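Local coordinates for protein dipicolinate synthase subunit A (PDB 3D4O) that probably helps make dipicolinic acid, the calcium-chelating compound of bacterial spores, by oxidising a dihydrodipicolinate-type precursor with a nicotinamide dinucleotide, at residues K122-D127 and I131-P136; V226-L231 and F252-K257. All coordinates share one frame; numbering follows the deposited sequence.

Interaction 1: K122-D127 and I131-P136; sequences KLMERD and IYNSIP
Met124, built as selenomethionine, and Asn133 lay their side chains across each other at about a right angle, where the chain leaves the first Rossmann-like domain and starts the long helix 127-148. A 3-10 turn at 123-125 follows strand 119-122, and Arg126 takes the N-cap position. The unbranched Met124 chain is bent at chi2 and again at chi3 (-73°), which lets its methyl reach the asparagine: CE of Met124 lies 3.4 Å from Asn133 ND2, and SE of Met124 3.8 Å from the same ND2, in van der Waals contact. With CG anti to the backbone N (chi1 -174°), Asn133 sends its amide out toward Met124; it also touches Pro269 of helix 268-272. The helical bond linking the segments runs from Ile131 N to Asp127 O over 2.8 Å. CG1 of Ile131 flanks that oxygen, Asp127 O, at 3.2 Å, while the Asp127 carboxylate turns elsewhere, to a salt bridge with Arg165. Further along, Ile131 O accepts twice from Ser134, from its backbone N and from its OG, which is also hydrogen-bonded to Ser169 OG; Ser134 OG comes within 2.6 Å of Ile131 O, meeting a lone pair within the plane of that carbonyl.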
ATOM      1  N   LYS C 122      12.773  18.715 -20.430  1.00 39.09           N
ATOM      2  CA  LYS C 122      12.624  17.608 -19.519  1.00 40.28           C
ATOM      3  C   LYS C 122      11.989  18.168 -18.262  1.00 40.44           C
ATOM      4  O   LYS C 122      12.671  18.763 -17.414  1.00 41.53           O
ATOM      5  CB  LYS C 122      13.990  16.990 -19.203  1.00 41.36           C
ATOM      6  CG  LYS C 122      14.630  16.252 -20.375  1.00 46.64           C
ATOM      7  CD  LYS C 122      16.053  15.831 -20.056  1.00 51.76           C
ATOM      8  CE  LYS C 122      17.076  16.934 -20.349  1.00 55.73           C
ATOM      9  NZ  LYS C 122      17.271  17.173 -21.815  1.00 62.99           N
ATOM     10  N   LEU C 123      10.681  17.966 -18.153  1.00 38.60           N
ATOM     11  CA  LEU C 123       9.904  18.545 -17.062  1.00 38.25           C
ATOM     12  C   LEU C 123      10.379  18.127 -15.694  1.00 38.05           C
ATOM     13  O   LEU C 123      10.207  18.877 -14.714  1.00 39.59           O
ATOM     14  CB  LEU C 123       8.393  18.255 -17.207  1.00 38.27           C
ATOM     15  CG  LEU C 123       7.749  18.903 -18.456  1.00 40.04           C
ATOM     16  CD1 LEU C 123       6.260  18.537 -18.553  1.00 38.19           C
ATOM     17  CD2 LEU C 123       7.951  20.449 -18.504  1.00 36.41           C
HETATM   18  N   MSE C 124      11.021  16.971 -15.611  1.00 37.68           N
HETATM   19  CA  MSE C 124      11.457  16.457 -14.295  1.00 40.14           C
HETATM   20  C   MSE C 124      12.715  17.151 -13.785  1.00 40.62           C
HETATM   21  O   MSE C 124      13.121  16.947 -12.653  1.00 42.50           O
HETATM   22  CB  MSE C 124      11.604  14.933 -14.280  1.00 40.77           C
HETATM   23  CG  MSE C 124      10.251  14.227 -14.419  1.00 40.86           C
HETATM   24 SE   MSE C 124       9.134  14.529 -12.823  0.75 48.31          SE
HETATM   25  CE  MSE C 124      10.205  13.358 -11.736  1.00 60.03           C
ATOM     26  N   GLU C 125      13.296  18.002 -14.611  1.00 40.72           N
ATOM     27  CA  GLU C 125      14.468  18.782 -14.186  1.00 41.20           C
ATOM     28  C   GLU C 125      14.042  20.054 -13.481  1.00 40.98           C
ATOM     29  O   GLU C 125      14.877  20.818 -13.009  1.00 40.56           O
ATOM     30  CB  GLU C 125      15.379  19.135 -15.354  1.00 41.28           C
ATOM     31  CG  GLU C 125      16.149  17.940 -15.790  1.00 45.24           C
ATOM     32  CD  GLU C 125      17.070  18.205 -16.950  1.00 45.98           C
ATOM     33  OE1 GLU C 125      17.085  19.319 -17.510  1.00 49.43           O
ATOM     34  OE2 GLU C 125      17.770  17.248 -17.313  1.00 52.91           O
ATOM     35  N   ARG C 126      12.743  20.311 -13.464  1.00 40.08           N
ATOM     36  CA  ARG C 126      12.251  21.494 -12.765  1.00 39.47           C
ATOM     37  C   ARG C 126      12.051  21.027 -11.341  1.00 39.23           C
ATOM     38  O   ARG C 126      11.211  20.175 -11.065  1.00 39.34           O
ATOM     39  CB  ARG C 126      10.960  22.039 -13.350  1.00 38.95           C
ATOM     40  CG  ARG C 126      10.992  22.283 -14.856  1.00 46.72           C
ATOM     41  CD  ARG C 126      10.171  23.512 -15.233  1.00 48.87           C
ATOM     42  NE  ARG C 126       9.084  23.712 -14.283  1.00 53.43           N
ATOM     43  CZ  ARG C 126       8.269  24.752 -14.270  1.00 52.97           C
ATOM     44  NH1 ARG C 126       8.412  25.720 -15.173  1.00 49.90           N
ATOM     45  NH2 ARG C 126       7.306  24.809 -13.340  1.00 48.30           N
ATOM     46  N   ASP C 127      12.817  21.575 -10.422  1.00 39.56           N
ATOM     47  CA  ASP C 127      12.784  21.049  -9.053  1.00 40.15           C
ATOM     48  C   ASP C 127      11.401  21.101  -8.469  1.00 38.93           C
ATOM     49  O   ASP C 127      10.999  20.193  -7.741  1.00 40.86           O
ATOM     50  CB  ASP C 127      13.808  21.718  -8.143  1.00 40.49           C
ATOM     51  CG  ASP C 127      15.233  21.434  -8.579  1.00 45.64           C
ATOM     52  OD1 ASP C 127      15.501  20.307  -9.061  1.00 47.79           O
ATOM     53  OD2 ASP C 127      16.074  22.355  -8.481  1.00 50.80           O
ATOM     54  N   ILE C 131       9.561  17.913  -7.129  1.00 36.16           N
ATOM     55  CA  ILE C 131       9.134  17.863  -5.720  1.00 35.17           C
ATOM     56  C   ILE C 131       7.644  17.522  -5.600  1.00 35.80           C
ATOM     57  O   ILE C 131       7.257  16.649  -4.822  1.00 34.84           O
ATOM     58  CB  ILE C 131       9.512  19.124  -4.948  1.00 35.16           C
ATOM     59  CG1 ILE C 131      11.014  19.122  -4.679  1.00 34.71           C
ATOM     60  CG2 ILE C 131       8.763  19.189  -3.598  1.00 36.24           C
ATOM     61  CD1 ILE C 131      11.587  20.471  -4.194  1.00 34.80           C
ATOM     62  N   TYR C 132       6.805  18.170  -6.403  1.00 35.05           N
ATOM     63  CA  TYR C 132       5.372  17.857  -6.354  1.00 36.47           C
ATOM     64  C   TYR C 132       5.148  16.391  -6.694  1.00 37.37           C
ATOM     65  O   TYR C 132       4.305  15.698  -6.115  1.00 37.70           O
ATOM     66  CB  TYR C 132       4.520  18.748  -7.290  1.00 36.06           C
ATOM     67  CG  TYR C 132       4.360  20.133  -6.753  1.00 39.65           C
ATOM     68  CD1 TYR C 132       3.732  20.356  -5.537  1.00 43.34           C
ATOM     69  CD2 TYR C 132       4.832  21.221  -7.446  1.00 43.57           C
ATOM     70  CE1 TYR C 132       3.595  21.636  -5.037  1.00 44.53           C
ATOM     71  CE2 TYR C 132       4.701  22.486  -6.955  1.00 45.33           C
ATOM     72  CZ  TYR C 132       4.103  22.691  -5.757  1.00 43.95           C
ATOM     73  OH  TYR C 132       3.994  23.980  -5.306  1.00 50.10           O
ATOM     74  N   ASN C 133       5.951  15.902  -7.619  1.00 36.99           N
ATOM     75  CA  ASN C 133       5.762  14.539  -8.151  1.00 36.33           C
ATOM     76  C   ASN C 133       6.269  13.472  -7.174  1.00 36.22           C
ATOM     77  O   ASN C 133       5.885  12.297  -7.263  1.00 35.58           O
ATOM     78  CB  ASN C 133       6.439  14.448  -9.530  1.00 35.88           C
ATOM     79  CG  ASN C 133       6.190  13.137 -10.229  1.00 40.14           C
ATOM     80  OD1 ASN C 133       5.061  12.832 -10.645  1.00 40.03           O
ATOM     81  ND2 ASN C 133       7.253  12.358 -10.397  1.00 37.06           N
ATOM     82  N   SER C 134       7.130  13.900  -6.248  1.00 35.84           N
ATOM     83  CA  SER C 134       7.683  13.021  -5.203  1.00 35.05           C
ATOM     84  C   SER C 134       6.587  12.594  -4.242  1.00 37.06           C
ATOM     85  O   SER C 134       6.718  11.571  -3.571  1.00 39.75           O
ATOM     86  CB  SER C 134       8.805  13.655  -4.365  1.00 33.96           C
ATOM     87  OG  SER C 134       8.346  14.684  -3.491  1.00 32.17           O
ATOM     88  N   ILE C 135       5.506  13.373  -4.185  1.00 37.96           N
ATOM     89  CA  ILE C 135       4.398  13.079  -3.245  1.00 35.84           C
ATOM     90  C   ILE C 135       3.643  11.797  -3.675  1.00 37.43           C
ATOM     91  O   ILE C 135       3.586  10.816  -2.931  1.00 38.27           O
ATOM     92  CB  ILE C 135       3.467  14.270  -3.038  1.00 34.67           C
ATOM     93  CG1 ILE C 135       4.269  15.418  -2.408  1.00 34.68           C
ATOM     94  CG2 ILE C 135       2.312  13.897  -2.113  1.00 32.12           C
ATOM     95  CD1 ILE C 135       3.514  16.717  -2.298  1.00 34.69           C
ATOM     96  N   PRO C 136       3.078  11.781  -4.884  1.00 35.58           N
ATOM     97  CA  PRO C 136       2.477  10.513  -5.242  1.00 35.93           C
ATOM     98  C   PRO C 136       3.490   9.366  -5.380  1.00 38.80           C
ATOM     99  O   PRO C 136       3.133   8.203  -5.205  1.00 40.23           O
ATOM    100  CB  PRO C 136       1.796  10.799  -6.596  1.00 34.52           C
ATOM    101  CG  PRO C 136       2.567  12.029  -7.158  1.00 38.38           C
ATOM    102  CD  PRO C 136       2.861  12.825  -5.890  1.00 35.38           C
TER

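Interaction 2: V226-L231 and F252-K257; sequences VTANVL and FRYAEK
This is apolar packing between two short helices, 228-233 and 252-257, of the second Rossmann-like domain, with a CH-pi contact on one tyrosine ring and no hydrogen bond across. Ala228 stands in the first turn, just after Thr227 at the N-cap position, and sets its methyl over one face of the Tyr254 ring. The CB of Ala228 is 3.8 Å from the Tyr254 ring centroid and 19° off the ring normal, displaced toward the rim, and closest to Tyr254 CG. A small residue suits this place because it lets the ring come down close to the helix backbone, where Tyr254 CE2 reaches 3.3 Å from Ala228 O. Leu231, one turn later, meets the same ring in its plane, its CB 3.7 Å from Tyr254 CD2 at the edge; a broad flat ring can thus offer a face to Ala228 and an edge to Leu231 at once. The tyrosine's CG lies anti to the backbone N (chi1 -175°), carrying the ring across to the other helix. With an alanine here, the Ala228 methyl and Leu231 CB would probably both lose the ring, opening a gap between the helices. Deeper in, Leu231 CD1 touches Ala255 CB at 3.7 Å. Ala255 also rests on Ala262, so helix 252-257 sits against 261-264, outermost strand of the sheet within this chain; the two helices lie in successive beta-alpha-beta crossovers, 216-219 to 239-242 and 239-242 to 261-264.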
ATOM      1  N   VAL C 226      23.285  -0.596  -4.497  1.00 39.05           N
ATOM      2  CA  VAL C 226      22.832  -1.832  -3.890  1.00 37.97           C
ATOM      3  C   VAL C 226      23.519  -2.928  -4.688  1.00 38.40           C
ATOM      4  O   VAL C 226      22.935  -3.612  -5.530  1.00 38.78           O
ATOM      5  CB  VAL C 226      21.292  -1.948  -3.859  1.00 38.51           C
ATOM      6  CG1 VAL C 226      20.841  -3.172  -3.009  1.00 36.07           C
ATOM      7  CG2 VAL C 226      20.691  -0.675  -3.287  1.00 35.97           C
ATOM      8  N   THR C 227      24.804  -3.053  -4.390  1.00 38.03           N
ATOM      9  CA  THR C 227      25.663  -4.011  -5.057  1.00 38.67           C
ATOM     10  C   THR C 227      25.504  -5.404  -4.467  1.00 37.71           C
ATOM     11  O   THR C 227      24.808  -5.614  -3.477  1.00 35.90           O
ATOM     12  CB  THR C 227      27.144  -3.610  -4.956  1.00 38.82           C
ATOM     13  OG1 THR C 227      27.559  -3.644  -3.590  1.00 45.30           O
ATOM     14  CG2 THR C 227      27.364  -2.201  -5.483  1.00 41.41           C
ATOM     15  N   ALA C 228      26.191  -6.346  -5.093  1.00 35.77           N
ATOM     16  CA  ALA C 228      26.185  -7.736  -4.646  1.00 36.46           C
ATOM     17  C   ALA C 228      26.626  -7.854  -3.182  1.00 37.75           C
ATOM     18  O   ALA C 228      26.017  -8.575  -2.401  1.00 36.80           O
ATOM     19  CB  ALA C 228      27.104  -8.606  -5.545  1.00 35.15           C
ATOM     20  N   ASN C 229      27.706  -7.154  -2.829  1.00 40.00           N
ATOM     21  CA  ASN C 229      28.253  -7.230  -1.452  1.00 40.25           C
ATOM     22  C   ASN C 229      27.284  -6.660  -0.462  1.00 39.29           C
ATOM     23  O   ASN C 229      27.165  -7.132   0.671  1.00 39.74           O
ATOM     24  CB  ASN C 229      29.643  -6.590  -1.286  1.00 41.09           C
ATOM     25  CG  ASN C 229      30.763  -7.627  -1.288  1.00 43.55           C
ATOM     26  OD1 ASN C 229      30.713  -8.602  -0.527  1.00 43.76           O
ATOM     27  ND2 ASN C 229      31.783  -7.416  -2.119  1.00 42.33           N
ATOM     28  N   VAL C 230      26.552  -5.661  -0.902  1.00 39.06           N
ATOM     29  CA  VAL C 230      25.563  -5.050  -0.021  1.00 39.09           C
ATOM     30  C   VAL C 230      24.452  -6.067   0.172  1.00 39.18           C
ATOM     31  O   VAL C 230      24.082  -6.441   1.290  1.00 39.45           O
ATOM     32  CB  VAL C 230      24.994  -3.753  -0.617  1.00 39.49           C
ATOM     33  CG1 VAL C 230      23.794  -3.265   0.189  1.00 39.46           C
ATOM     34  CG2 VAL C 230      26.099  -2.689  -0.655  1.00 41.63           C
ATOM     35  N   LEU C 231      23.919  -6.483  -0.956  1.00 38.02           N
ATOM     36  CA  LEU C 231      22.859  -7.487  -0.990  1.00 39.01           C
ATOM     37  C   LEU C 231      23.238  -8.723  -0.176  1.00 40.04           C
ATOM     38  O   LEU C 231      22.417  -9.253   0.556  1.00 42.37           O
ATOM     39  CB  LEU C 231      22.499  -7.896  -2.435  1.00 37.51           C
ATOM     40  CG  LEU C 231      21.707  -6.866  -3.259  1.00 37.95           C
ATOM     41  CD1 LEU C 231      21.647  -7.225  -4.738  1.00 35.94           C
ATOM     42  CD2 LEU C 231      20.322  -6.688  -2.727  1.00 37.51           C
ATOM     43  N   PHE C 252      20.348  -6.295  -9.747  1.00 38.80           N
ATOM     44  CA  PHE C 252      19.141  -7.125  -9.869  1.00 39.07           C
ATOM     45  C   PHE C 252      19.460  -8.570 -10.175  1.00 39.64           C
ATOM     46  O   PHE C 252      18.711  -9.463  -9.791  1.00 40.58           O
ATOM     47  CB  PHE C 252      18.159  -6.592 -10.926  1.00 38.28           C
ATOM     48  CG  PHE C 252      17.572  -5.238 -10.588  1.00 38.24           C
ATOM     49  CD1 PHE C 252      16.660  -5.102  -9.554  1.00 38.03           C
ATOM     50  CD2 PHE C 252      17.929  -4.111 -11.312  1.00 37.40           C
ATOM     51  CE1 PHE C 252      16.135  -3.869  -9.245  1.00 40.30           C
ATOM     52  CE2 PHE C 252      17.401  -2.876 -11.014  1.00 36.28           C
ATOM     53  CZ  PHE C 252      16.514  -2.749  -9.980  1.00 39.82           C
ATOM     54  N   ARG C 253      20.579  -8.805 -10.846  1.00 39.14           N
ATOM     55  CA  ARG C 253      20.922 -10.165 -11.204  1.00 38.95           C
ATOM     56  C   ARG C 253      21.346 -10.876  -9.923  1.00 39.54           C
ATOM     57  O   ARG C 253      20.930 -12.001  -9.651  1.00 40.31           O
ATOM     58  CB  ARG C 253      22.005 -10.231 -12.300  1.00 40.07           C
ATOM     59  N   TYR C 254      22.133 -10.196  -9.102  1.00 39.65           N
ATOM     60  CA  TYR C 254      22.608 -10.820  -7.854  1.00 39.44           C
ATOM     61  C   TYR C 254      21.477 -10.986  -6.843  1.00 39.45           C
ATOM     62  O   TYR C 254      21.394 -11.987  -6.136  1.00 39.65           O
ATOM     63  CB  TYR C 254      23.778 -10.066  -7.218  1.00 38.50           C
ATOM     64  CG  TYR C 254      24.302 -10.808  -6.005  1.00 39.20           C
ATOM     65  CD1 TYR C 254      25.131 -11.903  -6.159  1.00 38.69           C
ATOM     66  CD2 TYR C 254      23.929 -10.447  -4.713  1.00 37.10           C
ATOM     67  CE1 TYR C 254      25.595 -12.611  -5.077  1.00 41.36           C
ATOM     68  CE2 TYR C 254      24.401 -11.153  -3.612  1.00 37.37           C
ATOM     69  CZ  TYR C 254      25.234 -12.236  -3.802  1.00 40.89           C
ATOM     70  OH  TYR C 254      25.717 -12.957  -2.724  1.00 38.77           O
ATOM     71  N   ALA C 255      20.599 -10.000  -6.789  1.00 39.42           N
ATOM     72  CA  ALA C 255      19.482 -10.024  -5.825  1.00 40.01           C
ATOM     73  C   ALA C 255      18.674 -11.274  -6.067  1.00 41.36           C
ATOM     74  O   ALA C 255      18.380 -12.070  -5.183  1.00 41.80           O
ATOM     75  CB  ALA C 255      18.579  -8.786  -5.997  1.00 37.76           C
ATOM     76  N   GLU C 256      18.358 -11.424  -7.333  1.00 42.16           N
ATOM     77  CA  GLU C 256      17.583 -12.548  -7.825  1.00 43.70           C
ATOM     78  C   GLU C 256      18.269 -13.870  -7.465  1.00 43.69           C
ATOM     79  O   GLU C 256      17.654 -14.800  -6.946  1.00 42.87           O
ATOM     80  CB  GLU C 256      17.424 -12.379  -9.325  1.00 44.39           C
ATOM     81  CG  GLU C 256      16.570 -13.393 -10.017  1.00 52.04           C
ATOM     82  CD  GLU C 256      16.278 -12.974 -11.463  1.00 61.33           C
ATOM     83  OE1 GLU C 256      16.144 -11.747 -11.739  1.00 66.61           O
ATOM     84  OE2 GLU C 256      16.171 -13.867 -12.321  1.00 63.73           O
ATOM     85  N   LYS C 257      19.574 -13.894  -7.674  1.00 43.49           N
ATOM     86  CA  LYS C 257      20.379 -15.069  -7.397  1.00 44.22           C
ATOM     87  C   LYS C 257      20.343 -15.447  -5.918  1.00 45.07           C
ATOM     88  O   LYS C 257      20.270 -16.624  -5.580  1.00 44.91           O
ATOM     89  CB  LYS C 257      21.830 -14.863  -7.844  1.00 44.34           C
TER

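Interaction 1 closes along the chain before interaction 2 opens, and the two do not touch: their centres lie 29 Å apart and their nearest atoms about 17 Å. Interaction 1 belongs to the passage between the two Rossmann-like domains, its centre about 8 Å from that of the chain, whereas interaction 2 lies in the second domain, its centre about 23 Å from that of the chain. From interaction 1 a salt bridge from Asp127 and a weak bond from Met124 O reach Arg165, which falls among the glycines Gly162, Gly164 and Gly167, a pattern consistent with a dinucleotide-binding turn. The second subunit packs on the 131-136 end, with His154 of that subunit against Ile135; no other chain touches interaction 2.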